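Local coordinates for protein D-alanyl-D-alanine carboxypeptidase (Vibrio cholerae, PDB 5TR7) that probably trims the terminal D-alanine from peptidoglycan precursor peptides in the cell envelope, as a penicillin-binding serine carboxypeptidase of the S11 family, at residues A[43-46]-A[47-51]; A[60-63]-A[64-68]; A[83-87]-A[88-92]; A[183-187]-A[188-192]. All coordinates share one frame; numbering follows the deposited sequence.

Contact 1 (A[43-46]-A[47-51]); sequences YVIG and QEVKR
Tyr43 and Gln47 sit one helical turn apart near the C-terminal end of helix 37-50, and their side chains run side by side in the same direction. The polar part of their contact is a hydrogen bond from Gln47 NE2 to Tyr43 OH, 3.1 Å long, with the hydroxyl oxygen in the plane of the amide. Two torsions bring the amide there: CG of Gln47 is anti to its own carbonyl carbon (chi1 -72°), and the chain then bends at chi2 (-75°). Ring and amide planes stand 65° apart, so the two groups are not stacked. Asp163 OD2 also hydrogen-bonds to Tyr43 OH, which gives the phenol oxygen two polar partners inside the protein.

Apolar contact accompanies the bond. Gln47 CG lies 3.7 Å from Tyr43 CE1, while on another side of the helix CG2 of Ile45 and CG2 of Val49 meet at 4.2 Å. Beyond the segment, Trp124 packs edge-to-face with the Tyr43 ring, and Val44 rests on Phe117 and Leu120 of the same helix, 114-127.

Regular i to i+4 backbone bonds underlie all this. Val49 N donates to Ile45 O at 2.9 Å, and Lys50 N reaches Gly46 O over the same distance. Gln47 N and Glu48 N bond likewise to Tyr43 O and Val44 O.

Chemically, a buried phenol oxygen is gripped by a neutral amide and a carboxylate. The amide N-H is directed at the phenol oxygen, an arrangement that would favour the phenol giving its own proton to Asp163.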
# COMPACT_ATOMS: atom_id res chain seq x y z
N TYR A 43 2.65 -5.27 5.30
CA TYR A 43 2.14 -6.62 5.49
C TYR A 43 3.14 -7.39 6.35
O TYR A 43 2.76 -8.03 7.34
CB TYR A 43 1.84 -7.34 4.15
CG TYR A 43 1.25 -8.74 4.35
CD1 TYR A 43 2.07 -9.83 4.53
CD2 TYR A 43 -0.14 -8.97 4.37
CE1 TYR A 43 1.55 -11.08 4.81
CE2 TYR A 43 -0.66 -10.25 4.60
CZ TYR A 43 0.18 -11.30 4.84
OH TYR A 43 -0.32 -12.54 5.08
N VAL A 44 4.42 -7.35 5.97
CA VAL A 44 5.45 -8.04 6.74
C VAL A 44 5.51 -7.51 8.18
O VAL A 44 5.54 -8.27 9.15
CB VAL A 44 6.85 -7.92 6.08
CG1 VAL A 44 7.91 -8.64 6.91
CG2 VAL A 44 6.83 -8.51 4.67
N ILE A 45 5.47 -6.18 8.32
CA ILE A 45 5.46 -5.57 9.67
C ILE A 45 4.25 -6.10 10.49
O ILE A 45 4.36 -6.44 11.64
CB ILE A 45 5.42 -4.05 9.57
CG1 ILE A 45 6.75 -3.54 9.00
CG2 ILE A 45 5.11 -3.40 10.91
CD1 ILE A 45 6.64 -2.06 8.56
N GLY A 46 3.10 -6.23 9.85
CA GLY A 46 1.87 -6.70 10.52
C GLY A 46 2.05 -8.13 11.01
O GLY A 46 1.69 -8.48 12.15
N GLN A 47 2.67 -8.96 10.18
CA GLN A 47 2.91 -10.31 10.63
C GLN A 47 3.86 -10.36 11.80
O GLN A 47 3.62 -11.12 12.76
CB GLN A 47 3.39 -11.17 9.48
CG GLN A 47 2.30 -11.49 8.45
CD GLN A 47 1.32 -12.52 8.93
OE1 GLN A 47 1.40 -12.93 10.06
NE2 GLN A 47 0.43 -12.99 8.07
N GLU A 48 4.91 -9.53 11.78
CA GLU A 48 5.88 -9.52 12.86
C GLU A 48 5.25 -9.06 14.15
O GLU A 48 5.58 -9.59 15.21
CB GLU A 48 7.12 -8.67 12.53
CG GLU A 48 7.95 -9.16 11.36
CD GLU A 48 8.56 -10.53 11.59
OE1 GLU A 48 9.09 -10.81 12.67
OE2 GLU A 48 8.53 -11.35 10.67
N VAL A 49 4.38 -8.06 14.08
CA VAL A 49 3.65 -7.56 15.28
C VAL A 49 2.72 -8.65 15.80
O VAL A 49 2.72 -8.92 16.97
CB VAL A 49 2.80 -6.33 14.94
CG1 VAL A 49 1.87 -5.95 16.11
CG2 VAL A 49 3.71 -5.16 14.50
N LYS A 50 1.94 -9.33 14.94
CA LYS A 50 1.04 -10.37 15.43
C LYS A 50 1.75 -11.48 16.11
O LYS A 50 1.25 -12.00 17.08
CB LYS A 50 0.29 -11.09 14.34
CG LYS A 50 -0.82 -10.35 13.68
CD LYS A 50 -1.75 -11.42 13.03
CE LYS A 50 -0.99 -12.35 12.09
NZ LYS A 50 -1.94 -13.00 11.19
N ARG A 51 2.87 -11.90 15.55
CA ARG A 51 3.61 -12.99 16.19
C ARG A 51 4.40 -12.56 17.39
O ARG A 51 5.02 -13.38 18.01
CB ARG A 51 4.54 -13.59 15.14
CG ARG A 51 3.73 -14.11 13.97
CD ARG A 51 4.66 -14.42 12.84
NE ARG A 51 4.09 -15.32 11.87
CZ ARG A 51 4.73 -15.74 10.77
NH1 ARG A 51 5.97 -15.31 10.51
NH2 ARG A 51 4.12 -16.59 9.95

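Contact 2 (A[60-63]-A[64-68]); sequences VVIS and KNAWA
Ser63 meets the turn that follows it mainly through its hydroxyl. From CB, which lies 3.9 Å from Asn65 N, the side chain swings OG into the position between its own backbone N and carbonyl carbon (chi1 74°), which directs the oxygen forward along the chain. There OG accepts a hydrogen bond from Asn65 N at 3.0 Å, bent to 137° at the hydrogen. Asn65 CB packs against the same oxygen at 3.5 Å. Glu108 of helix 100-111 holds both polar ends: OE1 is hydrogen-bonded to Ser63 OG and OE2 to Asn65 ND2, so a single carboxylate spans the turn.

The main chain of Ser63 adds a weak bond, Ala66 N to Ser63 O at 3.1 Å. This brings the methyl of Ala66 back toward the preceding residue, where CG2 of Ile62 touches Ala66 CB at 3.9 Å. Both side chains also rest on Ala105 of helix 100-111, making a small apolar patch on the same helix.

A serine hydroxyl accepting from the backbone N-H two residues on is the signature of an ST turn; here it turns the chain from strand 59-61 into the loop ahead of strand 84-86.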
# COMPACT_ATOMS: atom_id res chain seq x y z
N VAL A 60 12.91 2.44 17.87
CA VAL A 60 13.68 2.02 16.75
C VAL A 60 14.78 3.00 16.46
O VAL A 60 14.52 4.19 16.34
CB VAL A 60 12.80 1.93 15.48
CG1 VAL A 60 13.62 1.35 14.33
CG2 VAL A 60 11.58 1.05 15.73
N VAL A 61 15.97 2.47 16.26
CA VAL A 61 17.14 3.25 15.88
C VAL A 61 16.97 3.72 14.43
O VAL A 61 16.56 2.96 13.54
CB VAL A 61 18.39 2.38 15.86
CG1 VAL A 61 19.60 3.21 15.44
CG2 VAL A 61 18.64 1.77 17.23
N ILE A 62 17.29 4.98 14.18
CA ILE A 62 17.23 5.51 12.87
C ILE A 62 18.67 5.54 12.39
O ILE A 62 19.47 6.27 12.93
CB ILE A 62 16.64 6.91 12.88
CG1 ILE A 62 15.29 6.92 13.58
CG2 ILE A 62 16.61 7.46 11.47
CD1 ILE A 62 14.27 5.92 13.02
N SER A 63 18.99 4.75 11.38
CA SER A 63 20.39 4.66 10.86
C SER A 63 20.61 5.67 9.73
O SER A 63 19.66 6.38 9.30
CB SER A 63 20.65 3.30 10.25
OG SER A 63 19.99 3.21 8.98
N LYS A 64 21.85 5.67 9.25
CA LYS A 64 22.31 6.44 8.10
C LYS A 64 21.44 6.18 6.87
O LYS A 64 21.24 7.06 6.05
CB LYS A 64 23.71 5.97 7.64
CG LYS A 64 24.92 6.34 8.49
CD LYS A 64 26.22 5.88 7.78
CE LYS A 64 27.49 6.52 8.33
NZ LYS A 64 28.64 6.15 7.46
N ASN A 65 20.96 4.96 6.74
CA ASN A 65 20.18 4.56 5.58
C ASN A 65 18.76 5.06 5.60
O ASN A 65 18.16 5.20 4.57
CB ASN A 65 20.16 3.07 5.47
CG ASN A 65 21.52 2.51 5.31
OD1 ASN A 65 22.42 3.11 4.72
ND2 ASN A 65 21.69 1.35 5.86
N ALA A 66 18.22 5.30 6.79
CA ALA A 66 16.91 5.86 6.94
C ALA A 66 16.94 7.45 6.91
O ALA A 66 15.91 8.10 6.98
CB ALA A 66 16.33 5.33 8.25
N TRP A 67 18.13 8.04 6.86
CA TRP A 67 18.30 9.48 6.87
C TRP A 67 17.50 10.15 5.75
O TRP A 67 17.59 9.75 4.55
CB TRP A 67 19.80 9.78 6.72
CG TRP A 67 20.42 11.12 6.99
CD1 TRP A 67 21.71 11.50 6.63
CD2 TRP A 67 19.83 12.28 7.61
NE1 TRP A 67 21.95 12.79 7.04
CE2 TRP A 67 20.83 13.29 7.66
CE3 TRP A 67 18.57 12.53 8.20
CZ2 TRP A 67 20.59 14.57 8.21
CZ3 TRP A 67 18.33 13.81 8.77
CH2 TRP A 67 19.34 14.81 8.77
N ALA A 68 16.71 11.13 6.16
CA ALA A 68 15.88 11.93 5.26
C ALA A 68 16.67 12.37 4.06
O ALA A 68 16.12 12.46 2.96
CB ALA A 68 15.37 13.17 5.98

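Contact 3 (A[83-87]-A[88-92]); sequences TTVKV and SDLNR
The junction of strand 84-86 with helix 87-95 is a sharp strand-to-helix corner, the short axes of strand 84-86 and helix 88-92 inclined at 80°, and Val85 spans it by packing onto Leu90. CG1 of Val85 lies 3.8 Å from Leu90 CG, the two side chains crossing obliquely. This branch is anti to the backbone N of Val85 (chi1 -179°), and it also touches CB of Asp89 at 3.8 Å, so one methyl serves two neighbours in the first turn of the helix. Leu90 continues into the core against Ala102 and Met106 of helix 100-111.

Lys86 holds the N-cap position, and its carbonyl starts the helical bonding. Leu90 N donates to Lys86 O at 3.0 Å with an angle of 166° at the hydrogen, and Asp89 N adds a weak bond to the same oxygen. Asp89 turns its carboxylate back over Lys86, OD2 coming within 3.5 Å of Lys86 CB. The ammonium does not join it: Lys86 NZ stays 6.3 Å from Asp89 OD2 and bonds instead to Asn57 OD1.

One residue on, Val87 pairs with Asn91, their side chains lying alongside each other. Asn91 N bonds to Val87 O at 3.0 Å, and Asn91 OD1 sits 3.7 Å from Val87 CG1. At the far end Arg92 NH1 makes a weak bond to Ser88 O, while its NE forms a salt bridge with Glu173.

Val87 and Leu90 pack on helix 100-111, while Asp89 and Arg92 lie against Phe176 of strand 175-178, a strand-to-helix corner in the helical region of the beta-lactamase-like fold of penicillin-binding DD-peptidases.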
# COMPACT_ATOMS: atom_id res chain seq x y z
N THR A 83 18.51 9.21 16.41
CA THR A 83 17.40 9.33 17.33
C THR A 83 16.68 7.99 17.29
O THR A 83 17.13 7.04 16.61
CB THR A 83 16.36 10.35 16.87
OG1 THR A 83 15.71 9.87 15.65
CG2 THR A 83 17.00 11.80 16.74
N THR A 84 15.67 7.87 18.14
CA THR A 84 14.83 6.73 18.09
C THR A 84 13.41 7.19 17.86
O THR A 84 13.01 8.31 18.29
CB THR A 84 14.87 5.89 19.35
OG1 THR A 84 14.28 6.60 20.48
CG2 THR A 84 16.31 5.41 19.63
N VAL A 85 12.63 6.30 17.25
CA VAL A 85 11.22 6.54 16.97
C VAL A 85 10.49 5.24 17.34
O VAL A 85 11.01 4.15 17.13
CB VAL A 85 10.97 6.82 15.47
CG1 VAL A 85 9.50 7.09 15.22
CG2 VAL A 85 11.82 7.99 14.98
N LYS A 86 9.28 5.36 17.85
CA LYS A 86 8.47 4.19 18.16
C LYS A 86 7.96 3.48 16.91
O LYS A 86 7.73 4.10 15.88
CB LYS A 86 7.32 4.58 19.05
CG LYS A 86 7.94 5.04 20.38
CD LYS A 86 6.98 5.17 21.52
CE LYS A 86 6.22 3.85 21.78
NZ LYS A 86 5.36 3.70 23.01
N VAL A 87 7.82 2.16 17.00
CA VAL A 87 7.30 1.30 15.92
C VAL A 87 5.94 1.79 15.45
O VAL A 87 5.75 1.95 14.28
CB VAL A 87 7.20 -0.18 16.34
CG1 VAL A 87 6.31 -0.98 15.41
CG2 VAL A 87 8.58 -0.79 16.39
N SER A 88 5.01 2.07 16.35
CA SER A 88 3.70 2.57 15.88
C SER A 88 3.77 3.83 15.06
O SER A 88 3.08 3.96 14.10
CB SER A 88 2.70 2.75 17.02
OG SER A 88 3.14 3.72 17.88
N ASP A 89 4.71 4.70 15.37
CA ASP A 89 4.88 5.96 14.72
C ASP A 89 5.51 5.73 13.35
O ASP A 89 5.06 6.32 12.35
CB ASP A 89 5.69 6.90 15.58
CG ASP A 89 4.95 7.37 16.79
OD1 ASP A 89 3.78 7.79 16.61
OD2 ASP A 89 5.57 7.42 17.90
N LEU A 90 6.54 4.90 13.27
CA LEU A 90 7.11 4.61 11.97
C LEU A 90 6.07 3.97 11.01
O LEU A 90 6.05 4.25 9.79
CB LEU A 90 8.33 3.67 12.11
CG LEU A 90 9.62 4.33 12.64
CD1 LEU A 90 10.70 3.25 12.84
CD2 LEU A 90 10.16 5.44 11.73
N ASN A 91 5.27 3.06 11.57
CA ASN A 91 4.19 2.42 10.82
C ASN A 91 3.24 3.38 10.17
O ASN A 91 2.92 3.24 9.02
CB ASN A 91 3.42 1.56 11.78
CG ASN A 91 3.66 0.19 11.55
OD1 ASN A 91 4.48 -0.45 12.20
ND2 ASN A 91 3.00 -0.30 10.53
N ARG A 92 2.77 4.32 10.96
CA ARG A 92 1.92 5.40 10.42
C ARG A 92 2.66 6.24 9.43
O ARG A 92 2.09 6.69 8.46
CB ARG A 92 1.33 6.24 11.53
CG ARG A 92 0.37 5.43 12.32
CD ARG A 92 -0.23 6.16 13.50
NE ARG A 92 -1.39 5.38 13.91
CZ ARG A 92 -1.31 4.19 14.52
NH1 ARG A 92 -0.15 3.65 14.87
NH2 ARG A 92 -2.43 3.55 14.82

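Contact 4 (A[183-187]-A[188-192]); sequences QYNRN and GLLWD. With NO2 (nitrite ion), chain F.
Leu190 packs across the side chains of Asn185 and Asn187 where an Asx turn leads into a 3-10 turn, 188-191. Its CD1 lies 3.5 Å from Asn185 ND2, and its CG is 3.8 Å from Asn187 ND2; both pairs of side chains cross at about a right angle. Trp191 presents its ring edge to the carbonyl oxygens of Asn185 and Asn187, CZ3 being 3.4 Å from Asn185 O, while its CZ2 touches Tyr184 CD2, these side chains also crossing at about a right angle.

Bonds to backbone N-H groups hold this shell in place. Leu190 N donates to Asn187 O at 3.1 Å from above the carbonyl plane, and Asn187 OD1 receives a weak bond from Leu189 N. In the Asx turn, Asn185 OD1 accepts from Asn187 N at 3.0 Å, nearly straight at 168°; the Asn185 side chain, with CG opposite its own backbone N (chi1 -167°), reaches forward beside its carbonyl to do so. Glu173 O in turn fixes Asn185 ND2.

Further out, Arg186, its side chain about 6 Å from that of Ser98, a predicted active-site residue, forms a salt bridge with Glu233. Arg236 NE and Gly188 N both bind a nitrite ion, probably from the crystallisation liquor, with Gly188 N 2.9 Å from its O1.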
# COMPACT_ATOMS: atom_id res chain seq x y z
N GLN A 183 0.88 15.43 7.87
CA GLN A 183 0.70 15.03 6.48
C GLN A 183 -0.60 14.24 6.42
O GLN A 183 -0.96 13.53 7.35
CB GLN A 183 1.88 14.21 6.00
CG GLN A 183 3.20 14.85 6.40
CD GLN A 183 4.45 14.27 5.73
OE1 GLN A 183 4.50 14.25 4.52
NE2 GLN A 183 5.50 13.94 6.49
N TYR A 184 -1.31 14.43 5.32
CA TYR A 184 -2.55 13.78 5.05
C TYR A 184 -2.43 12.52 4.25
O TYR A 184 -1.60 12.37 3.40
CB TYR A 184 -3.55 14.74 4.32
CG TYR A 184 -4.02 15.77 5.29
CD1 TYR A 184 -3.26 16.92 5.50
CD2 TYR A 184 -5.11 15.52 6.14
CE1 TYR A 184 -3.63 17.85 6.47
CE2 TYR A 184 -5.48 16.44 7.11
CZ TYR A 184 -4.74 17.61 7.26
OH TYR A 184 -5.12 18.50 8.23
N ASN A 185 -3.34 11.60 4.53
CA ASN A 185 -3.47 10.41 3.76
C ASN A 185 -3.95 10.85 2.39
O ASN A 185 -4.96 11.53 2.31
CB ASN A 185 -4.51 9.49 4.42
CG ASN A 185 -4.48 8.14 3.87
OD1 ASN A 185 -4.35 7.96 2.66
ND2 ASN A 185 -4.60 7.13 4.78
N ARG A 186 -3.23 10.52 1.33
CA ARG A 186 -3.54 10.86 -0.06
C ARG A 186 -4.71 10.08 -0.65
O ARG A 186 -5.10 10.32 -1.79
CB ARG A 186 -2.28 10.55 -0.91
CG ARG A 186 -1.10 11.49 -0.85
CD ARG A 186 -1.08 12.39 -2.12
NE ARG A 186 0.29 12.53 -2.65
CZ ARG A 186 0.64 12.81 -3.92
NH1 ARG A 186 1.91 12.86 -4.25
NH2 ARG A 186 -0.22 12.99 -4.89
N ASN A 187 -5.25 9.07 0.06
CA ASN A 187 -6.44 8.40 -0.45
C ASN A 187 -7.70 9.27 -0.14
O ASN A 187 -8.34 9.16 0.92
CB ASN A 187 -6.54 7.04 0.19
CG ASN A 187 -7.72 6.26 -0.28
OD1 ASN A 187 -8.38 6.60 -1.25
ND2 ASN A 187 -7.99 5.16 0.42
N GLY A 188 -8.02 10.13 -1.07
CA GLY A 188 -9.13 11.07 -0.98
C GLY A 188 -10.48 10.41 -0.81
O GLY A 188 -11.37 10.96 -0.16
N LEU A 189 -10.61 9.17 -1.29
CA LEU A 189 -11.87 8.45 -1.11
C LEU A 189 -12.24 8.20 0.34
O LEU A 189 -13.41 7.96 0.64
CB LEU A 189 -11.90 7.15 -1.91
CG LEU A 189 -12.01 7.31 -3.44
CD1 LEU A 189 -12.05 5.92 -4.00
CD2 LEU A 189 -13.26 8.08 -3.92
N LEU A 190 -11.28 8.35 1.25
CA LEU A 190 -11.57 8.21 2.69
C LEU A 190 -12.56 9.28 3.17
O LEU A 190 -13.21 9.09 4.16
CB LEU A 190 -10.31 8.35 3.50
CG LEU A 190 -9.30 7.20 3.34
CD1 LEU A 190 -8.01 7.59 4.07
CD2 LEU A 190 -9.85 5.88 3.84
N TRP A 191 -12.63 10.42 2.45
CA TRP A 191 -13.51 11.55 2.79
C TRP A 191 -14.88 11.48 2.10
O TRP A 191 -15.76 12.29 2.36
CB TRP A 191 -12.80 12.86 2.38
CG TRP A 191 -11.78 13.33 3.34
CD1 TRP A 191 -11.98 14.25 4.33
CD2 TRP A 191 -10.41 12.95 3.43
NE1 TRP A 191 -10.82 14.47 5.02
CE2 TRP A 191 -9.84 13.67 4.50
CE3 TRP A 191 -9.58 12.08 2.70
CZ2 TRP A 191 -8.50 13.54 4.88
CZ3 TRP A 191 -8.25 11.93 3.10
CH2 TRP A 191 -7.72 12.70 4.12
N ASP A 192 -15.05 10.55 1.17
CA ASP A 192 -16.31 10.42 0.46
C ASP A 192 -17.40 9.90 1.41
O ASP A 192 -17.35 8.79 1.92
CB ASP A 192 -16.16 9.49 -0.74
CG ASP A 192 -17.39 9.43 -1.62
OD1 ASP A 192 -18.54 9.36 -1.15
OD2 ASP A 192 -17.16 9.41 -2.82
N NO2 F . -6.60 10.11 -4.46
O1 NO2 F . -7.28 10.86 -3.78
O2 NO2 F . -5.72 10.80 -5.28

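Contacts 1 to 4 follow one another along the chain, all within the range of the D-alanyl-D-alanine carboxypeptidase family. Contacts 2 and 3 are the most intimate: their centres lie 11 Å apart, and strands 59-61 and 84-86 pair antiparallel in a two-stranded sheet. Contact 1, on helix 37-50, meets contact 3 where Ile45 CG2 packs on Asn91 OD1 at 3.3 Å, with centres 15 Å apart. Contacts 1 to 3 thus form a connected group in the helical region. Contact 4 lies separately, about 8 Å from contact 3 between nearest atoms, running from strand 181-184 into the loop before strand 196-205 of the five-stranded sheet, with Arg186 near predicted active-site residues.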